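Local coordinates for acyl-CoA N-acyltransferases (NAT) superfamily protein (Arabidopsis thaliana, PDB 6TH0), which probably transfers the acetyl group of acetyl-CoA to the N-terminal methionine of transmembrane proteins and to protein lysines, here through its GNAT domain, at residues G110-L115 / I144-R149; A114-V119 / M150-V155. All coordinates share one frame; numbering follows the deposited sequence.

Contact 1: G110-L115 / I144-R149; sequences GIAKAL and IRLYKR. With ACO (acetyl coenzyme *a), chain C.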
loop_
_atom_site.group_PDB
_atom_site.type_symbol
_atom_site.label_atom_id
_atom_site.label_comp_id
_atom_site.label_asym_id
_atom_site.label_seq_id
_atom_site.Cartn_x
_atom_site.Cartn_y
_atom_site.Cartn_z
ATOM N N GLY A 110 -1.696 11.593 -10.728
ATOM C CA GLY A 110 -2.347 10.301 -10.779
ATOM C C GLY A 110 -1.453 9.113 -10.503
ATOM O O GLY A 110 -1.894 7.972 -10.686
ATOM N N ILE A 111 -0.217 9.334 -10.056
ATOM C CA ILE A 111 0.693 8.214 -9.841
ATOM C C ILE A 111 0.226 7.359 -8.667
ATOM O O ILE A 111 0.183 6.126 -8.756
ATOM C CB ILE A 111 2.132 8.731 -9.657
ATOM C CG1 ILE A 111 2.614 9.365 -10.964
ATOM C CG2 ILE A 111 3.086 7.598 -9.226
ATOM C CD1 ILE A 111 3.921 10.174 -10.824
ATOM N N ALA A 112 -0.157 7.993 -7.558
ATOM C CA ALA A 112 -0.621 7.219 -6.410
ATOM C C ALA A 112 -1.871 6.433 -6.755
ATOM O O ALA A 112 -2.006 5.267 -6.370
ATOM C CB ALA A 112 -0.882 8.123 -5.208
ATOM N N LYS A 113 -2.809 7.059 -7.461
ATOM C CA LYS A 113 -3.984 6.332 -7.916
ATOM C C LYS A 113 -3.584 5.114 -8.741
ATOM O O LYS A 113 -4.158 4.029 -8.586
ATOM C CB LYS A 113 -4.884 7.269 -8.720
ATOM C CG LYS A 113 -6.148 6.617 -9.243
ATOM C CD LYS A 113 -7.040 7.665 -9.918
ATOM C CE LYS A 113 -8.455 7.151 -10.125
ATOM N NZ LYS A 113 -8.513 6.024 -11.094
ATOM N N ALA A 114 -2.635 5.288 -9.663
ATOM C CA ALA A 114 -2.199 4.159 -10.483
ATOM C C ALA A 114 -1.526 3.083 -9.639
ATOM O O ALA A 114 -1.725 1.885 -9.874
ATOM C CB ALA A 114 -1.267 4.631 -11.596
ATOM N N LEU A 115 -0.749 3.488 -8.637
ATOM C CA LEU A 115 -0.100 2.505 -7.773
ATOM C C LEU A 115 -1.137 1.665 -7.030
ATOM O O LEU A 115 -1.045 0.431 -6.987
ATOM C CB LEU A 115 0.848 3.215 -6.795
ATOM C CG LEU A 115 2.173 3.718 -7.386
ATOM C CD1 LEU A 115 2.846 4.712 -6.442
ATOM C CD2 LEU A 115 3.135 2.569 -7.715
ATOM N N ILE A 144 -7.261 10.189 2.481
ATOM C CA ILE A 144 -8.683 9.842 2.564
ATOM C C ILE A 144 -9.381 10.084 1.227
ATOM O O ILE A 144 -10.112 9.220 0.728
ATOM C CB ILE A 144 -9.356 10.623 3.706
ATOM C CG1 ILE A 144 -8.764 10.187 5.054
ATOM C CG2 ILE A 144 -10.884 10.490 3.648
ATOM C CD1 ILE A 144 -9.215 11.058 6.222
ATOM N N ARG A 145 -9.184 11.269 0.626
ATOM C CA ARG A 145 -9.815 11.553 -0.665
ATOM C C ARG A 145 -9.363 10.572 -1.744
ATOM O O ARG A 145 -10.150 10.198 -2.627
ATOM C CB ARG A 145 -9.526 12.993 -1.103
ATOM C CG ARG A 145 -10.115 14.056 -0.188
ATOM C CD ARG A 145 -10.094 15.466 -0.806
ATOM N NE ARG A 145 -8.750 15.903 -1.186
ATOM C CZ ARG A 145 -7.920 16.573 -0.384
ATOM N NH1 ARG A 145 -6.717 16.932 -0.819
ATOM N NH2 ARG A 145 -8.283 16.877 0.855
ATOM N N LEU A 146 -8.087 10.191 -1.720
ATOM C CA LEU A 146 -7.540 9.275 -2.723
ATOM C C LEU A 146 -8.201 7.904 -2.641
ATOM O O LEU A 146 -8.622 7.331 -3.654
ATOM C CB LEU A 146 -6.022 9.151 -2.528
ATOM C CG LEU A 146 -5.248 8.147 -3.387
ATOM C CD1 LEU A 146 -5.387 8.479 -4.856
ATOM C CD2 LEU A 146 -3.764 8.123 -2.972
ATOM N N TYR A 147 -8.273 7.341 -1.447
ATOM C CA TYR A 147 -8.835 5.998 -1.356
ATOM C C TYR A 147 -10.332 6.015 -1.636
ATOM O O TYR A 147 -10.855 5.110 -2.302
ATOM C CB TYR A 147 -8.487 5.389 -0.002
ATOM C CG TYR A 147 -7.060 4.860 0.019
ATOM C CD1 TYR A 147 -6.719 3.695 -0.661
ATOM C CD2 TYR A 147 -6.041 5.547 0.672
ATOM C CE1 TYR A 147 -5.431 3.215 -0.665
ATOM C CE2 TYR A 147 -4.749 5.077 0.668
ATOM C CZ TYR A 147 -4.447 3.913 -0.008
ATOM O OH TYR A 147 -3.167 3.425 -0.011
ATOM N N LYS A 148 -11.034 7.057 -1.175
ATOM C CA LYS A 148 -12.444 7.216 -1.529
ATOM C C LYS A 148 -12.625 7.305 -3.044
ATOM O O LYS A 148 -13.558 6.715 -3.607
ATOM C CB LYS A 148 -13.020 8.451 -0.835
ATOM C CG LYS A 148 -14.513 8.596 -0.989
ATOM C CD LYS A 148 -15.052 9.719 -0.108
ATOM C CE LYS A 148 -16.496 10.048 -0.454
ATOM N NZ LYS A 148 -16.640 10.612 -1.830
ATOM N N ARG A 149 -11.722 8.017 -3.723
ATOM C CA ARG A 149 -11.807 8.163 -5.170
ATOM C C ARG A 149 -11.642 6.820 -5.865
ATOM O O ARG A 149 -12.227 6.593 -6.934
ATOM C CB ARG A 149 -10.701 9.103 -5.649
ATOM C CG ARG A 149 -10.760 9.511 -7.105
ATOM C CD ARG A 149 -9.636 10.499 -7.420
ATOM N NE ARG A 149 -9.676 11.707 -6.593
ATOM C CZ ARG A 149 -8.719 12.075 -5.743
ATOM N NH1 ARG A 149 -7.627 11.334 -5.588
ATOM N NH2 ARG A 149 -8.856 13.194 -5.045
HETATM N N1A ACO C . -4.236 17.305 -12.991
HETATM C C2A ACO C . -4.513 17.899 -11.781
HETATM N N3A ACO C . -4.752 17.367 -10.570
HETATM C C4A ACO C . -4.696 15.979 -10.598
HETATM C C5A ACO C . -4.417 15.217 -11.777
HETATM C C6A ACO C . -4.192 15.935 -12.967
HETATM N N6A ACO C . -3.919 15.261 -14.128
HETATM N N7A ACO C . -4.421 13.843 -11.506
HETATM C C8A ACO C . -4.698 13.775 -10.187
HETATM N N9A ACO C . -4.874 15.028 -9.598
HETATM C C1B ACO C . -5.195 15.327 -8.201
HETATM C C2B ACO C . -6.220 14.298 -7.537
HETATM O O2B ACO C . -7.499 14.630 -7.882
HETATM C C3B ACO C . -5.866 14.757 -6.045
HETATM O O3B ACO C . -6.435 15.967 -5.920
HETATM P P3B ACO C . -6.992 16.324 -4.203
HETATM O O7A ACO C . -5.611 16.522 -3.635
HETATM O O8A ACO C . -7.859 17.562 -4.359
HETATM O O9A ACO C . -7.652 15.010 -3.862
HETATM C C4B ACO C . -4.303 14.838 -6.088
HETATM O O4B ACO C . -3.955 15.287 -7.439
HETATM C C5B ACO C . -3.645 13.496 -5.715
HETATM O O5B ACO C . -4.128 12.452 -6.501
HETATM P P1A ACO C . -2.847 11.566 -7.046
HETATM O O1A ACO C . -1.982 12.418 -7.898
HETATM O O2A ACO C . -3.397 10.260 -7.547
HETATM O O3A ACO C . -1.859 11.101 -5.751
HETATM P P2A ACO C . -0.374 11.666 -5.769
HETATM O O4A ACO C . 0.492 10.961 -6.747
HETATM O O5A ACO C . -0.276 13.161 -5.619
HETATM O O6A ACO C . 0.281 11.082 -4.270
HETATM C CBP ACO C . 0.033 10.663 -1.913
HETATM C CCP ACO C . -0.686 11.058 -3.276
HETATM C CDP ACO C . 0.484 9.227 -2.044
HETATM C CEP ACO C . -0.935 10.818 -0.738
HETATM C CAP ACO C . 1.236 11.635 -1.794
HETATM O OAP ACO C . 0.801 12.951 -1.464
HETATM C C9P ACO C . 2.265 11.241 -0.737
HETATM O O9P ACO C . 3.244 10.597 -1.045
HETATM N N8P ACO C . 2.095 11.700 0.552
HETATM C C7P ACO C . 3.067 11.361 1.644
HETATM C C6P ACO C . 3.035 9.891 1.947
HETATM C C5P ACO C . 1.676 9.585 2.473
HETATM O O5P ACO C . 1.019 10.327 3.186
HETATM N N4P ACO C . 1.145 8.366 2.101
HETATM C C3P ACO C . -0.199 8.089 2.606
HETATM C C2P ACO C . -0.371 6.623 2.780
HETATM S S1P ACO C . -2.081 6.334 3.451
HETATM C C ACO C . -1.643 6.446 5.185
HETATM O O ACO C . -1.934 7.393 5.873
HETATM C CH3 ACO C . -0.865 5.364 5.731
#
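L146 reaches across to helix 111-115 with both branches of its fork: CD2 rests on the CB of A112 at 3.6 Å, and CD1 lies against the backbone N of K113, also close to its CB. CG stands anti to the backbone N (chi1 175°), which carries the fork toward the other helix. Beside the L146 contact, K113 runs out extended and bends only at its last torsion, its CE passing near the CD of R149. The short axes are 50° apart, and acetyl-CoA is bound by both helices. From helix 111-115 and its N-cap, backbone amides grip the diphosphate: G110 N bonds O1A at 3.0 Å, A112 N bonds O4A and K113 N bonds O2A, and the helix dipole probably helps. G110 and A112 end the R-x-x-G-x-A signature of the GNAT family, which holds the diphosphate in this way. From helix 144-149, R145 turns the edge of its guanidinium to the 3'-phosphate, with a nearly straight bond from NE to O9A (3.0 Å, 172°) and a second from NH1 to O7A. R149 NH2 also approaches O9A, but implausibly closely, so that bond is doubtful; O2B lies over one face of its guanidinium, off toward the rim, and R145 O over the centre of the other. On the sheet side, A112 packs on V102 of strand 93-102, and Y147 on strands 93-102, 129-137 and 167-177.

Contact 2: A114-V119 / M150-V155; sequences ALINEV and MSFRCV
I116 meets the turn after helix 141-149 through apolar contacts, all made by its CG2 methyl. That branch stands anti to the backbone N (chi1 -64° places CG1 beside the N instead) and is directed at two residues. The CG2 of I116 meets the F152 ring obliquely, 3.9 Å from CE1 and almost as near CZ. The same I116 CG2 lies 4.2 Å from the CG of M150. The M150 chain is bent at both chi2 and chi3, so that its terminal methyl CE curls back to the helix and lies 4.2 Å from the backbone N of N117, near the CB of that residue as well. M150 thus packs alongside the helix, while F152 comes in beside it as the second apolar group on I116.

Hydrogen bonding serves the segments themselves. On the turn side, the guanidinium of R153 is tied to the backbone by NH1 to S151 O (2.9 Å); the donor lies in the carbonyl plane, but the oxygen sits 20° out of the guanidinium plane. Within helix 114-119, E118 N bonds A114 O.

Aromatic and sheet contacts complete the setting of F152: its ring meets Y147 edge-to-face and touches V132, L134 and F174 on the neighbouring strands. The turn is a Schellman motif, with S151 at positive phi as its C-prime residue, which ends helix 141-149 and leads into strand 153-164. Helix 111-123 and this helix-to-strand connection thus share a hydrophobic core over the central sheet of the GNAT fold.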
loop_
_atom_site.group_PDB
_atom_site.type_symbol
_atom_site.label_atom_id
_atom_site.label_comp_id
_atom_site.label_asym_id
_atom_site.label_seq_id
_atom_site.Cartn_x
_atom_site.Cartn_y
_atom_site.Cartn_z
ATOM N N ALA A 114 -2.635 5.288 -9.663
ATOM C CA ALA A 114 -2.199 4.159 -10.483
ATOM C C ALA A 114 -1.526 3.083 -9.639
ATOM O O ALA A 114 -1.725 1.885 -9.874
ATOM C CB ALA A 114 -1.267 4.631 -11.596
ATOM N N LEU A 115 -0.749 3.488 -8.637
ATOM C CA LEU A 115 -0.100 2.505 -7.773
ATOM C C LEU A 115 -1.137 1.665 -7.030
ATOM O O LEU A 115 -1.045 0.431 -6.987
ATOM C CB LEU A 115 0.848 3.215 -6.795
ATOM C CG LEU A 115 2.173 3.718 -7.386
ATOM C CD1 LEU A 115 2.846 4.712 -6.442
ATOM C CD2 LEU A 115 3.135 2.569 -7.715
ATOM N N ILE A 116 -2.142 2.316 -6.444
ATOM C CA ILE A 116 -3.218 1.571 -5.794
ATOM C C ILE A 116 -3.908 0.654 -6.791
ATOM O O ILE A 116 -4.204 -0.513 -6.491
ATOM C CB ILE A 116 -4.213 2.543 -5.144
ATOM C CG1 ILE A 116 -3.523 3.333 -4.031
ATOM C CG2 ILE A 116 -5.405 1.787 -4.602
ATOM C CD1 ILE A 116 -4.342 4.578 -3.625
ATOM N N ASN A 117 -4.152 1.156 -8.005
ATOM C CA ASN A 117 -4.774 0.334 -9.035
ATOM C C ASN A 117 -3.995 -0.964 -9.249
ATOM O O ASN A 117 -4.588 -2.042 -9.418
ATOM C CB ASN A 117 -4.871 1.143 -10.331
ATOM C CG ASN A 117 -5.642 0.431 -11.402
ATOM O OD1 ASN A 117 -6.693 -0.143 -11.138
ATOM N ND2 ASN A 117 -5.127 0.460 -12.624
ATOM N N GLU A 118 -2.662 -0.880 -9.243
ATOM C CA GLU A 118 -1.842 -2.083 -9.379
ATOM C C GLU A 118 -2.149 -3.087 -8.277
ATOM O O GLU A 118 -2.232 -4.294 -8.532
ATOM C CB GLU A 118 -0.358 -1.716 -9.356
ATOM C CG GLU A 118 0.099 -0.881 -10.542
ATOM C CD GLU A 118 -0.037 -1.618 -11.857
ATOM O OE1 GLU A 118 0.018 -2.860 -11.837
ATOM O OE2 GLU A 118 -0.216 -0.963 -12.908
ATOM N N VAL A 119 -2.335 -2.609 -7.046
ATOM C CA VAL A 119 -2.611 -3.519 -5.942
ATOM C C VAL A 119 -3.983 -4.168 -6.105
ATOM O O VAL A 119 -4.142 -5.374 -5.893
ATOM C CB VAL A 119 -2.505 -2.775 -4.600
ATOM C CG1 VAL A 119 -2.810 -3.726 -3.458
ATOM C CG2 VAL A 119 -1.101 -2.144 -4.430
ATOM N N MET A 150 -10.851 5.928 -5.270
ATOM C CA MET A 150 -10.655 4.557 -5.726
ATOM C C MET A 150 -11.782 3.621 -5.320
ATOM O O MET A 150 -11.646 2.409 -5.504
ATOM C CB MET A 150 -9.319 4.022 -5.201
ATOM C CG MET A 150 -8.094 4.726 -5.769
ATOM S SD MET A 150 -8.148 4.688 -7.566
ATOM C CE MET A 150 -8.009 2.932 -7.885
ATOM N N SER A 151 -12.854 4.139 -4.726
ATOM C CA SER A 151 -14.010 3.367 -4.291
ATOM C C SER A 151 -13.771 2.556 -3.024
ATOM O O SER A 151 -14.563 1.642 -2.750
ATOM C CB SER A 151 -14.509 2.412 -5.388
ATOM O OG SER A 151 -15.066 3.119 -6.483
ATOM N N PHE A 152 -12.725 2.836 -2.237
ATOM C CA PHE A 152 -12.576 2.156 -0.953
ATOM C C PHE A 152 -13.610 2.688 0.025
ATOM O O PHE A 152 -13.945 3.877 0.008
ATOM C CB PHE A 152 -11.167 2.342 -0.361
ATOM C CG PHE A 152 -10.102 1.501 -1.003
ATOM C CD1 PHE A 152 -9.771 1.677 -2.336
ATOM C CD2 PHE A 152 -9.386 0.545 -0.268
ATOM C CE1 PHE A 152 -8.770 0.928 -2.915
ATOM C CE2 PHE A 152 -8.394 -0.199 -0.846
ATOM C CZ PHE A 152 -8.083 -0.025 -2.175
ATOM N N ARG A 153 -14.127 1.803 0.879
ATOM C CA ARG A 153 -15.104 2.195 1.891
ATOM C C ARG A 153 -14.359 2.511 3.185
ATOM O O ARG A 153 -13.518 1.726 3.627
ATOM C CB ARG A 153 -16.113 1.072 2.134
ATOM C CG ARG A 153 -17.356 1.172 1.313
ATOM C CD ARG A 153 -17.046 0.981 -0.148
ATOM N NE ARG A 153 -18.290 0.851 -0.906
ATOM C CZ ARG A 153 -18.356 0.650 -2.218
ATOM N NH1 ARG A 153 -17.242 0.568 -2.936
ATOM N NH2 ARG A 153 -19.541 0.531 -2.807
ATOM N N CYS A 154 -14.690 3.648 3.801
ATOM C CA CYS A 154 -14.155 4.021 5.110
ATOM C C CYS A 154 -15.009 3.344 6.175
ATOM O O CYS A 154 -16.216 3.612 6.272
ATOM C CB CYS A 154 -14.164 5.541 5.287
ATOM S SG CYS A 154 -13.255 6.013 6.796
ATOM N N VAL A 155 -14.423 2.384 6.895
ATOM C CA VAL A 155 -15.195 1.525 7.782
ATOM C C VAL A 155 -15.347 2.097 9.188
ATOM O O VAL A 155 -16.468 2.229 9.692
ATOM C CB VAL A 155 -14.557 0.124 7.849
ATOM C CG1 VAL A 155 -15.325 -0.768 8.817
ATOM C CG2 VAL A 155 -14.473 -0.478 6.466
#

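From the N terminus, the chain builds strands 6-10, 45-52, 63-73 and 93-102, with helices 16-26 and 33-41 along the way, before helix 111-123 opens both contacts. That helix is the crossover of a beta-alpha-beta unit between the parallel neighbours 93-102 and 129-137, and the chain then enters helix 141-149, whose end closes contact 1 over a 28-residue loop; the chain turns after it, and contact 2 closes over a loop of 30. The two loops cross rather than nest: contact 2 starts and ends further along the chain, and the segments share A114 and L115. L146 and Y147 of contact 1 touch CD1 of I116, and K113 packs on M150, so the two contacts abut on helix 111-123.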